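Local coordinates for A-type flavoprotein (Giardia intestinalis, PDB 2Q9U) that scavenges dioxygen in a human parasite, probably passing electrons from flavin mononucleotide to a mu-oxo-diiron centre held in a beta-lactamase-like domain, at residues A[17-22]-A[42-47]; A[80-85]-A[157-162]; A[164-169]-A[225-230]; A[171-176]-A[232-237]. All coordinates share one frame; numbering follows the deposited sequence.

Contact 1 of 4, residues A[17-22]-A[42-47]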
# COMPACT_ATOMS: atom_id res chain seq x y z
N VAL A 17 37.00 -17.35 -7.00
CA VAL A 17 36.23 -16.15 -6.58
C VAL A 17 34.80 -16.59 -6.27
O VAL A 17 34.11 -17.11 -7.15
CB VAL A 17 36.29 -14.96 -7.59
CG1 VAL A 17 35.55 -13.71 -7.05
CG2 VAL A 17 37.76 -14.58 -7.97
N TYR A 18 34.39 -16.41 -5.02
CA TYR A 18 33.13 -16.94 -4.52
C TYR A 18 32.19 -15.82 -4.13
O TYR A 18 32.62 -14.84 -3.51
CB TYR A 18 33.37 -17.83 -3.30
CG TYR A 18 34.19 -19.08 -3.57
CD1 TYR A 18 35.56 -19.01 -3.78
CD2 TYR A 18 33.58 -20.33 -3.61
CE1 TYR A 18 36.33 -20.18 -4.04
CE2 TYR A 18 34.33 -21.51 -3.87
CZ TYR A 18 35.70 -21.41 -4.06
OH TYR A 18 36.46 -22.53 -4.31
N TRP A 19 30.92 -15.99 -4.48
CA TRP A 19 29.87 -15.08 -3.99
C TRP A 19 29.55 -15.42 -2.56
O TRP A 19 29.16 -16.56 -2.24
CB TRP A 19 28.64 -15.17 -4.88
CG TRP A 19 27.51 -14.28 -4.51
CD1 TRP A 19 27.32 -12.99 -4.91
CD2 TRP A 19 26.40 -14.62 -3.67
NE1 TRP A 19 26.15 -12.50 -4.38
CE2 TRP A 19 25.57 -13.48 -3.61
CE3 TRP A 19 26.03 -15.78 -2.97
CZ2 TRP A 19 24.37 -13.46 -2.89
CZ3 TRP A 19 24.83 -15.77 -2.23
CH2 TRP A 19 24.02 -14.61 -2.21
N VAL A 20 29.72 -14.43 -1.68
CA VAL A 20 29.40 -14.62 -0.26
C VAL A 20 28.44 -13.48 0.22
O VAL A 20 28.44 -13.11 1.38
CB VAL A 20 30.67 -14.70 0.61
CG1 VAL A 20 31.47 -16.01 0.29
CG2 VAL A 20 31.52 -13.42 0.48
N GLY A 21 27.62 -12.97 -0.70
CA GLY A 21 26.71 -11.87 -0.39
C GLY A 21 25.41 -12.39 0.16
O GLY A 21 25.31 -13.53 0.62
N ILE A 22 24.38 -11.56 0.09
CA ILE A 22 23.04 -12.01 0.50
C ILE A 22 22.02 -11.50 -0.49
O ILE A 22 22.21 -10.44 -1.10
CB ILE A 22 22.66 -11.62 1.95
CG1 ILE A 22 22.36 -10.11 2.11
CG2 ILE A 22 23.74 -12.08 2.99
CD1 ILE A 22 20.85 -9.72 1.88
N ASN A 42 26.08 -7.88 -2.73
CA ASN A 42 27.05 -8.86 -3.15
C ASN A 42 28.40 -8.54 -2.52
O ASN A 42 28.85 -7.40 -2.53
CB ASN A 42 27.16 -8.88 -4.67
CG ASN A 42 25.83 -9.13 -5.37
OD1 ASN A 42 24.96 -9.86 -4.87
ND2 ASN A 42 25.67 -8.52 -6.53
N SER A 43 29.00 -9.58 -1.94
CA SER A 43 30.33 -9.54 -1.35
C SER A 43 31.05 -10.73 -1.96
O SER A 43 30.39 -11.68 -2.32
CB SER A 43 30.24 -9.74 0.17
OG SER A 43 31.54 -9.89 0.73
N TYR A 44 32.37 -10.68 -2.06
CA TYR A 44 33.10 -11.75 -2.76
C TYR A 44 34.28 -12.23 -1.93
O TYR A 44 34.91 -11.44 -1.27
CB TYR A 44 33.60 -11.26 -4.13
CG TYR A 44 32.43 -10.86 -5.00
CD1 TYR A 44 31.70 -11.82 -5.70
CD2 TYR A 44 32.01 -9.53 -5.05
CE1 TYR A 44 30.58 -11.45 -6.48
CE2 TYR A 44 30.89 -9.15 -5.81
CZ TYR A 44 30.19 -10.12 -6.52
OH TYR A 44 29.09 -9.73 -7.29
N PHE A 45 34.54 -13.54 -1.98
CA PHE A 45 35.70 -14.10 -1.33
C PHE A 45 36.69 -14.59 -2.38
O PHE A 45 36.32 -15.38 -3.26
CB PHE A 45 35.31 -15.24 -0.39
CG PHE A 45 36.50 -16.03 0.10
CD1 PHE A 45 37.32 -15.53 1.12
CD2 PHE A 45 36.85 -17.23 -0.53
CE1 PHE A 45 38.47 -16.24 1.53
CE2 PHE A 45 37.98 -17.94 -0.12
CZ PHE A 45 38.77 -17.47 0.91
N ILE A 46 37.95 -14.14 -2.27
CA ILE A 46 39.02 -14.54 -3.17
C ILE A 46 39.93 -15.54 -2.45
O ILE A 46 40.58 -15.21 -1.44
CB ILE A 46 39.85 -13.35 -3.68
CG1 ILE A 46 38.92 -12.30 -4.31
CG2 ILE A 46 40.91 -13.84 -4.73
CD1 ILE A 46 39.57 -10.94 -4.51
N ASP A 47 39.99 -16.75 -2.99
CA ASP A 47 40.80 -17.82 -2.41
C ASP A 47 42.23 -17.62 -2.92
O ASP A 47 42.57 -18.09 -4.00
CB ASP A 47 40.25 -19.18 -2.88
CG ASP A 47 41.07 -20.36 -2.38
OD1 ASP A 47 42.01 -20.15 -1.56
OD2 ASP A 47 40.78 -21.50 -2.81
O HOH W 1 39.17 -21.90 -4.86
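Y18 and F45 face each other as a hydrogen-bonded antiparallel pair, in which Y18 N donates a hydrogen bond to F45 O at 2.8 Å and F45 N donates one to Y18 O. The two aromatic side chains run alongside each other in the same direction, and CD1 of Y18 meets the edge of the F45 ring at CD2, 3.9 Å away. Beyond them a water joins Y18 OH to the carboxylate of D47.

On the opposite face of the sheet, W19 and Y44 form a non-hydrogen-bonded pair whose rings meet in an offset edge-to-face stack, the planes 73° apart and the indole edge directed at the phenol face. With CG anti to the backbone N (chi1 -179°), the indole also reaches N42. Its NE1 gives an almost straight bond of 2.9 Å to N42 OD1, which lies in the ring plane, although the donor stands 52° out of the amide carbonyl plane. N42 OD1 takes a second bond from S40, and N42 ND2 is bonded to S228 O and G231 O, so the amide that receives the indole is itself fixed. Y44 OH likewise bonds to S228 O.

This antiparallel ladder lies inside the seven-stranded mixed sheet of the beta-lactamase-like domain, between strands 12-14 and 52-54. Helix 62-72 packs against V20 and F45, while Y44 reaches across to strand 225-228 of the second sheet.

Contact 2 of 4, residues A[80-85]-A[157-162]. With FEO (mu-oxo-diiron), chain G.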
# COMPACT_ATOMS: atom_id res chain seq x y z
N TYR A 80 42.69 -9.79 4.29
CA TYR A 80 42.21 -8.48 3.83
C TYR A 80 40.70 -8.45 3.65
O TYR A 80 40.08 -9.41 3.12
CB TYR A 80 42.87 -8.07 2.49
CG TYR A 80 44.38 -7.94 2.57
CD1 TYR A 80 44.98 -6.92 3.32
CD2 TYR A 80 45.21 -8.84 1.89
CE1 TYR A 80 46.38 -6.81 3.40
CE2 TYR A 80 46.60 -8.73 1.96
CZ TYR A 80 47.18 -7.72 2.72
OH TYR A 80 48.56 -7.62 2.78
N VAL A 81 40.11 -7.35 4.08
CA VAL A 81 38.72 -7.01 3.72
C VAL A 81 38.79 -5.67 3.00
O VAL A 81 39.15 -4.64 3.58
CB VAL A 81 37.79 -6.91 4.93
CG1 VAL A 81 36.35 -6.61 4.48
CG2 VAL A 81 37.85 -8.20 5.75
N VAL A 82 38.48 -5.72 1.71
CA VAL A 82 38.51 -4.56 0.85
C VAL A 82 37.13 -3.91 0.84
O VAL A 82 36.13 -4.55 0.50
CB VAL A 82 38.89 -4.94 -0.59
CG1 VAL A 82 38.75 -3.74 -1.53
CG2 VAL A 82 40.32 -5.56 -0.67
N MET A 83 37.10 -2.61 1.15
CA MET A 83 35.86 -1.82 1.19
C MET A 83 35.86 -0.75 0.11
O MET A 83 36.71 0.12 0.10
CB MET A 83 35.69 -1.19 2.60
CG MET A 83 35.48 -2.22 3.73
SD MET A 83 34.06 -3.33 3.52
CE MET A 83 32.68 -2.19 3.71
N ASN A 84 34.90 -0.84 -0.82
CA ASN A 84 34.86 0.04 -1.97
C ASN A 84 34.06 1.29 -1.69
O ASN A 84 34.13 2.25 -2.46
CB ASN A 84 34.18 -0.70 -3.14
CG ASN A 84 35.06 -1.76 -3.76
OD1 ASN A 84 34.68 -2.95 -3.84
ND2 ASN A 84 36.23 -1.36 -4.19
N HIS A 85 33.26 1.26 -0.62
CA HIS A 85 32.15 2.24 -0.44
C HIS A 85 31.66 2.11 1.02
O HIS A 85 31.60 1.00 1.54
CB HIS A 85 31.07 1.88 -1.47
CG HIS A 85 29.87 2.79 -1.53
ND1 HIS A 85 29.93 4.16 -1.39
CD2 HIS A 85 28.59 2.50 -1.83
CE1 HIS A 85 28.71 4.67 -1.53
NE2 HIS A 85 27.88 3.68 -1.82
N THR A 157 34.65 3.61 -4.85
CA THR A 157 35.88 3.06 -5.42
C THR A 157 35.48 1.82 -6.22
O THR A 157 34.48 1.18 -5.87
CB THR A 157 36.85 2.60 -4.27
OG1 THR A 157 36.87 3.59 -3.22
CG2 THR A 157 38.28 2.38 -4.79
N PHE A 158 36.26 1.49 -7.26
CA PHE A 158 36.25 0.15 -7.87
C PHE A 158 37.56 -0.59 -7.53
O PHE A 158 38.61 0.05 -7.34
CB PHE A 158 36.20 0.20 -9.40
CG PHE A 158 34.99 0.85 -10.01
CD1 PHE A 158 33.80 1.07 -9.28
CD2 PHE A 158 35.03 1.24 -11.36
CE1 PHE A 158 32.68 1.65 -9.90
CE2 PHE A 158 33.91 1.82 -11.99
CZ PHE A 158 32.73 2.02 -11.24
N THR A 159 37.49 -1.91 -7.49
CA THR A 159 38.70 -2.75 -7.30
C THR A 159 38.91 -3.60 -8.54
O THR A 159 37.98 -4.20 -9.09
CB THR A 159 38.63 -3.62 -6.01
OG1 THR A 159 38.48 -2.77 -4.88
CG2 THR A 159 39.90 -4.47 -5.82
N TYR A 160 40.14 -3.61 -9.02
CA TYR A 160 40.43 -4.28 -10.27
C TYR A 160 41.50 -5.36 -10.07
O TYR A 160 42.53 -5.10 -9.44
CB TYR A 160 40.86 -3.25 -11.32
CG TYR A 160 41.34 -3.91 -12.59
CD1 TYR A 160 40.46 -4.61 -13.41
CD2 TYR A 160 42.70 -3.88 -12.96
CE1 TYR A 160 40.89 -5.25 -14.58
CE2 TYR A 160 43.14 -4.50 -14.14
CZ TYR A 160 42.24 -5.18 -14.93
OH TYR A 160 42.65 -5.80 -16.09
N CYS A 161 41.25 -6.57 -10.57
CA CYS A 161 42.27 -7.61 -10.51
C CYS A 161 42.85 -7.85 -11.90
O CYS A 161 42.16 -8.38 -12.77
CB CYS A 161 41.69 -8.90 -9.92
SG CYS A 161 42.90 -10.30 -9.97
N PRO A 162 44.12 -7.44 -12.13
CA PRO A 162 44.73 -7.55 -13.45
C PRO A 162 44.93 -8.98 -13.96
O PRO A 162 44.88 -9.18 -15.17
CB PRO A 162 46.11 -6.86 -13.27
CG PRO A 162 45.99 -6.07 -12.00
CD PRO A 162 45.02 -6.81 -11.14
FE1 FEO G . 24.62 0.14 -2.81
FE2 FEO G . 25.73 3.40 -2.60
O FEO G . 25.31 1.54 -1.83
O HOH W 2 37.85 2.46 -0.90
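N84 O meets T157 where the two sheets of the metallo-beta-lactamase-like αβ/βα sandwich come together. Strand 80-82 belongs to one sheet and strand 157-161 to the other, and the residues after V82 lead to the metal-binding H85. T157 turns its side chain toward the 80-85 segment, and its backbone N forms a weak, bent hydrogen bond to N84 O (2.8 Å, 117° at the hydrogen). The hydroxyl OG1 stands 3.1 Å from the same carbonyl oxygen, but D155 O also lies within its reach as an acceptor.

The N84 side chain extends past T157 and crosses that of T159 at about a right angle, bringing its amide end to the T159 hydroxyl. T159 OG1 is also touched by V82 CG1, at 3.5 Å, where the valine and threonine branches meet at a slant. Polar and apolar groups thus share one small buried patch between the sheets, while N84 N is held by D55 OD1. A water bridges the segments as well, donating to both M83 O and T157 OG1.

H85 turns away from this patch. With CG anti to the backbone N (chi1 -177°), the imidazole is carried away from T157 to the iron, and ND1 is bonded to D155 OD1, a second-shell carboxylate that would steady the ring. The other ring nitrogen, H85 NE2, binds the iron FE2 at 2.3 Å.

Contact 3 of 4, residues A[164-169]-A[225-230]. With FEO (mu-oxo-diiron), chain G.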
# COMPACT_ATOMS: atom_id res chain seq x y z
N ASP A 164 43.09 -11.83 -13.34
CA ASP A 164 41.83 -12.45 -13.71
C ASP A 164 40.89 -11.55 -14.54
O ASP A 164 39.86 -12.01 -15.03
CB ASP A 164 41.13 -12.97 -12.45
CG ASP A 164 41.87 -14.14 -11.80
OD1 ASP A 164 42.87 -14.61 -12.38
OD2 ASP A 164 41.45 -14.59 -10.72
N LYS A 165 41.27 -10.28 -14.68
CA LYS A 165 40.56 -9.30 -15.51
C LYS A 165 39.17 -9.04 -14.90
O LYS A 165 38.16 -8.92 -15.62
CB LYS A 165 40.44 -9.75 -16.98
CG LYS A 165 41.80 -10.21 -17.63
CD LYS A 165 42.86 -9.07 -17.68
CE LYS A 165 44.16 -9.52 -18.38
NZ LYS A 165 44.90 -10.55 -17.55
N ILE A 166 39.15 -8.93 -13.57
CA ILE A 166 37.90 -8.71 -12.83
C ILE A 166 37.80 -7.28 -12.36
O ILE A 166 38.71 -6.76 -11.70
CB ILE A 166 37.81 -9.57 -11.56
CG1 ILE A 166 38.01 -11.06 -11.84
CG2 ILE A 166 36.43 -9.38 -10.87
CD1 ILE A 166 38.51 -11.80 -10.59
N LEU A 167 36.66 -6.65 -12.62
CA LEU A 167 36.37 -5.37 -12.02
C LEU A 167 35.31 -5.59 -10.93
O LEU A 167 34.17 -6.00 -11.23
CB LEU A 167 35.84 -4.39 -13.08
CG LEU A 167 35.55 -2.98 -12.56
CD1 LEU A 167 36.82 -2.26 -12.12
CD2 LEU A 167 34.76 -2.11 -13.56
N PHE A 168 35.68 -5.34 -9.69
CA PHE A 168 34.68 -5.35 -8.59
C PHE A 168 34.12 -3.94 -8.54
O PHE A 168 34.79 -3.00 -8.05
CB PHE A 168 35.34 -5.73 -7.26
CG PHE A 168 35.89 -7.13 -7.23
CD1 PHE A 168 35.06 -8.21 -6.93
CD2 PHE A 168 37.24 -7.37 -7.47
CE1 PHE A 168 35.56 -9.52 -6.89
CE2 PHE A 168 37.75 -8.66 -7.42
CZ PHE A 168 36.92 -9.74 -7.13
N SER A 169 32.94 -3.75 -9.10
CA SER A 169 32.48 -2.38 -9.37
C SER A 169 31.59 -1.79 -8.27
O SER A 169 31.15 -0.66 -8.39
CB SER A 169 31.73 -2.33 -10.72
OG SER A 169 30.67 -3.27 -10.70
N TYR A 225 35.23 -9.68 -16.57
CA TYR A 225 34.11 -9.84 -15.62
C TYR A 225 33.85 -8.57 -14.84
O TYR A 225 34.79 -7.95 -14.31
CB TYR A 225 34.43 -10.95 -14.59
CG TYR A 225 34.75 -12.29 -15.23
CD1 TYR A 225 33.73 -13.03 -15.84
CD2 TYR A 225 36.06 -12.80 -15.26
CE1 TYR A 225 34.00 -14.27 -16.44
CE2 TYR A 225 36.35 -14.08 -15.86
CZ TYR A 225 35.30 -14.79 -16.45
OH TYR A 225 35.53 -16.01 -17.04
N ILE A 226 32.58 -8.18 -14.73
CA ILE A 226 32.23 -7.09 -13.81
C ILE A 226 31.34 -7.65 -12.71
O ILE A 226 30.18 -8.05 -12.96
CB ILE A 226 31.55 -5.90 -14.52
CG1 ILE A 226 32.45 -5.34 -15.64
CG2 ILE A 226 31.23 -4.80 -13.50
CD1 ILE A 226 31.70 -4.33 -16.56
N LEU A 227 31.91 -7.74 -11.52
CA LEU A 227 31.17 -8.26 -10.37
C LEU A 227 30.67 -7.07 -9.56
O LEU A 227 31.43 -6.35 -8.92
CB LEU A 227 32.04 -9.19 -9.51
CG LEU A 227 32.77 -10.38 -10.17
CD1 LEU A 227 33.26 -11.36 -9.10
CD2 LEU A 227 32.05 -11.11 -11.29
N SER A 228 29.36 -6.86 -9.62
CA SER A 228 28.74 -5.70 -9.00
C SER A 228 28.30 -6.04 -7.57
O SER A 228 28.17 -7.19 -7.24
CB SER A 228 27.51 -5.28 -9.83
OG SER A 228 26.89 -4.15 -9.23
N ALA A 229 28.04 -5.02 -6.77
CA ALA A 229 27.55 -5.21 -5.38
C ALA A 229 26.01 -5.27 -5.25
O ALA A 229 25.50 -5.54 -4.18
CB ALA A 229 28.15 -4.15 -4.44
N HIS A 230 25.29 -5.06 -6.35
CA HIS A 230 23.82 -5.24 -6.37
C HIS A 230 23.38 -6.07 -7.57
O HIS A 230 23.77 -5.78 -8.71
CB HIS A 230 23.09 -3.90 -6.44
CG HIS A 230 23.22 -3.06 -5.21
ND1 HIS A 230 22.67 -3.41 -4.00
CD2 HIS A 230 23.82 -1.86 -5.02
CE1 HIS A 230 22.95 -2.47 -3.10
NE2 HIS A 230 23.64 -1.52 -3.70
FE1 FEO G . 24.62 0.14 -2.81
FE2 FEO G . 25.73 3.40 -2.60
O FEO G . 25.31 1.54 -1.83
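I166 and Y225 begin a parallel pairing of strands 166-169 and 225-228, which continues through L167 with I226 and F168 with L227. The two strands are neighbours in the six-stranded sheet of the metallo-beta-lactamase-like sandwich, linked through helices 189-204 and 208-219. Backbone hydrogen bonds alternate across the pairing, the longest from Y225 N to K165 O at 3.2 Å. The shortest, from L167 N to Y225 O at 2.8 Å, is almost straight (175° at the hydrogen). L227 N also donates to L167 O, and S169 N to L227 O. K165 and I166 both face C161 on the other neighbouring strand, forming a G1 beta bulge.

Apolar contacts fill the face that carries I166, F168, Y225 and L227. F168 and L227 lie alongside each other, with F168 CE1 3.7 Å from L227 CD1, while I166 CG2 rests over the rim of one F168 ring face and touches L227 CG. This face packs on strands 12-14 and 39-46 of the other sheet.

Two serines, S169 and S228, add polar contacts at the C-terminal end. S169 OG sits between its own backbone N and carbonyl carbon (chi1 56°), against I226 CG2, and is bonded to G172 O. S228 OG lies within bonding distance of N170 O and G172 O, which must share its one proton, and receives a weak bond from H230 N.

H230 NE2 binds the iron FE1 at 2.1 Å, and its ND1 is bonded to S40 O. Because S40 O can only accept, ND1 should carry the hydrogen, consistent with NE2 serving as the metal ligand.

Contact 4 of 4, residues A[171-176]-A[232-237]. With FEO (mu-oxo-diiron), chain G.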
# COMPACT_ATOMS: atom_id res chain seq x y z
N ASP A 171 28.61 -0.44 -6.38
CA ASP A 171 27.33 0.05 -6.86
C ASP A 171 27.32 0.12 -8.39
O ASP A 171 26.27 -0.09 -9.06
CB ASP A 171 27.02 1.45 -6.31
CG ASP A 171 26.39 1.43 -4.90
OD1 ASP A 171 25.77 0.43 -4.45
OD2 ASP A 171 26.52 2.49 -4.25
N GLY A 172 28.49 0.42 -8.97
CA GLY A 172 28.59 0.45 -10.43
C GLY A 172 28.09 -0.83 -11.07
O GLY A 172 28.39 -1.93 -10.59
N PHE A 173 27.33 -0.68 -12.16
CA PHE A 173 26.78 -1.80 -12.93
C PHE A 173 25.74 -2.60 -12.16
O PHE A 173 25.33 -3.68 -12.59
CB PHE A 173 27.87 -2.74 -13.49
CG PHE A 173 28.77 -2.07 -14.48
CD1 PHE A 173 29.90 -1.37 -14.05
CD2 PHE A 173 28.46 -2.11 -15.84
CE1 PHE A 173 30.73 -0.71 -14.99
CE2 PHE A 173 29.28 -1.47 -16.79
CZ PHE A 173 30.41 -0.76 -16.35
N GLY A 174 25.28 -2.03 -11.03
CA GLY A 174 24.32 -2.71 -10.18
C GLY A 174 22.88 -2.64 -10.66
O GLY A 174 22.52 -1.77 -11.48
N GLN A 175 22.05 -3.54 -10.12
CA GLN A 175 20.60 -3.41 -10.27
C GLN A 175 19.99 -3.97 -8.98
O GLN A 175 20.50 -4.94 -8.39
CB GLN A 175 20.03 -4.19 -11.48
CG GLN A 175 21.04 -4.66 -12.56
CD GLN A 175 21.88 -5.85 -12.09
OE1 GLN A 175 21.34 -6.87 -11.63
NE2 GLN A 175 23.19 -5.75 -12.23
N HIS A 176 18.90 -3.34 -8.55
CA HIS A 176 18.16 -3.85 -7.40
C HIS A 176 17.30 -5.00 -7.90
O HIS A 176 16.15 -4.83 -8.39
CB HIS A 176 17.35 -2.73 -6.73
CG HIS A 176 18.21 -1.71 -6.04
ND1 HIS A 176 19.17 -2.04 -5.10
CD2 HIS A 176 18.22 -0.36 -6.13
CE1 HIS A 176 19.75 -0.94 -4.66
NE2 HIS A 176 19.18 0.10 -5.27
N VAL A 232 22.80 -8.88 -10.39
CA VAL A 232 23.61 -9.84 -11.14
C VAL A 232 24.89 -9.20 -11.67
O VAL A 232 25.01 -7.96 -11.79
CB VAL A 232 22.84 -10.55 -12.30
CG1 VAL A 232 21.67 -11.34 -11.74
CG2 VAL A 232 22.35 -9.53 -13.33
N SER A 233 25.85 -10.07 -11.96
CA SER A 233 27.15 -9.64 -12.48
C SER A 233 27.23 -9.92 -13.98
O SER A 233 26.33 -10.55 -14.57
CB SER A 233 28.26 -10.36 -11.71
OG SER A 233 28.29 -9.85 -10.40
N TRP A 234 28.30 -9.43 -14.60
CA TRP A 234 28.37 -9.28 -16.04
C TRP A 234 29.59 -10.00 -16.64
O TRP A 234 30.73 -9.93 -16.11
CB TRP A 234 28.45 -7.79 -16.42
CG TRP A 234 27.32 -6.97 -15.89
CD1 TRP A 234 27.26 -6.27 -14.70
CD2 TRP A 234 26.05 -6.75 -16.54
NE1 TRP A 234 26.03 -5.66 -14.57
CE2 TRP A 234 25.27 -5.94 -15.68
CE3 TRP A 234 25.50 -7.19 -17.75
CZ2 TRP A 234 23.98 -5.52 -16.01
CZ3 TRP A 234 24.18 -6.78 -18.08
CH2 TRP A 234 23.45 -5.96 -17.20
N ARG A 235 29.35 -10.65 -17.77
CA ARG A 235 30.38 -11.25 -18.58
C ARG A 235 29.93 -11.31 -20.08
O ARG A 235 28.85 -11.02 -20.39
CB ARG A 235 30.75 -12.63 -18.04
CG ARG A 235 29.67 -13.67 -18.28
CD ARG A 235 29.82 -14.93 -17.51
NE ARG A 235 28.64 -15.77 -17.47
CZ ARG A 235 28.60 -16.97 -16.95
NH1 ARG A 235 29.66 -17.51 -16.44
NH2 ARG A 235 27.51 -17.64 -16.95
N GLY A 236 30.83 -11.69 -20.95
CA GLY A 236 30.55 -11.77 -22.35
C GLY A 236 29.80 -10.65 -23.03
O GLY A 236 29.96 -9.52 -22.72
N ASP A 237 28.92 -11.04 -23.93
CA ASP A 237 28.07 -10.10 -24.64
C ASP A 237 27.24 -9.21 -23.74
O ASP A 237 27.11 -8.03 -24.02
CB ASP A 237 27.16 -10.76 -25.67
CG ASP A 237 27.93 -11.51 -26.76
OD1 ASP A 237 29.02 -11.12 -27.09
OD2 ASP A 237 27.40 -12.46 -27.26
FE1 FEO G . 24.62 0.14 -2.81
FE2 FEO G . 25.73 3.40 -2.60
O FEO G . 25.31 1.54 -1.83
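A nearly eclipsed chi1 (-16°) and a bend at chi2 (75°) fold the Q175 side chain so that its amide lies against the backbone of V232 and grips both polar atoms of that residue. V232 N donates to Q175 OE1 at 2.8 Å, meeting a lone pair in the amide plane, while Q175 NE2 donates to V232 O at 2.9 Å. The same NE2 bonds to F173 O, which lies close to the amide plane; three hydrogen bonds therefore fix the rotation of this buried group. OE1 also touches V232 CG2.

F173 O has a second donor, W234 NE1, at 2.9 Å. Both donors occupy lone-pair positions in its carbonyl plane, and the oxygen lies at the indole edge, within the ring plane. F173 CB packs against W234 CD1 at 3.8 Å, and beyond it the phenyl ring presents its edge to the indole face in an offset edge-to-face stack with planes 64° apart. A242 of helix 236-250 touches both side chains, and Y246 OH bonds to F173 N.

F173 occupies a type II beta turn from D171 to G174, closed by G174 N donating to D171 O. D171 carries the metal end of this loop: OD1 binds the iron FE1 and OD2 the iron FE2, each at 2.0 Å, a carboxylate bridge across the two irons characteristic of the flavodiiron active site.

From the N terminus, contact 1 closes first, pairing two strands of the seven-stranded sheet around a 19-residue connection. Contact 2 opens only after that and joins this sheet, through 80-85, to strand 157-161 of the six-stranded one. Strand 166-170 follows directly beside 157-161, so contact 3 continues the second sheet and spans two helices before 225-230. Contacts 1, 2 and 3 thus run in series. Only contacts 3 and 4 cross, since 171-176 follows 164-169 and 232-237 follows 225-230; their centres are about 8 Å apart. None of the four nests inside another. Contact 1 touches contacts 3 and 4 across the sandwich, and contacts 2, 3 and 4 meet at the diiron centre.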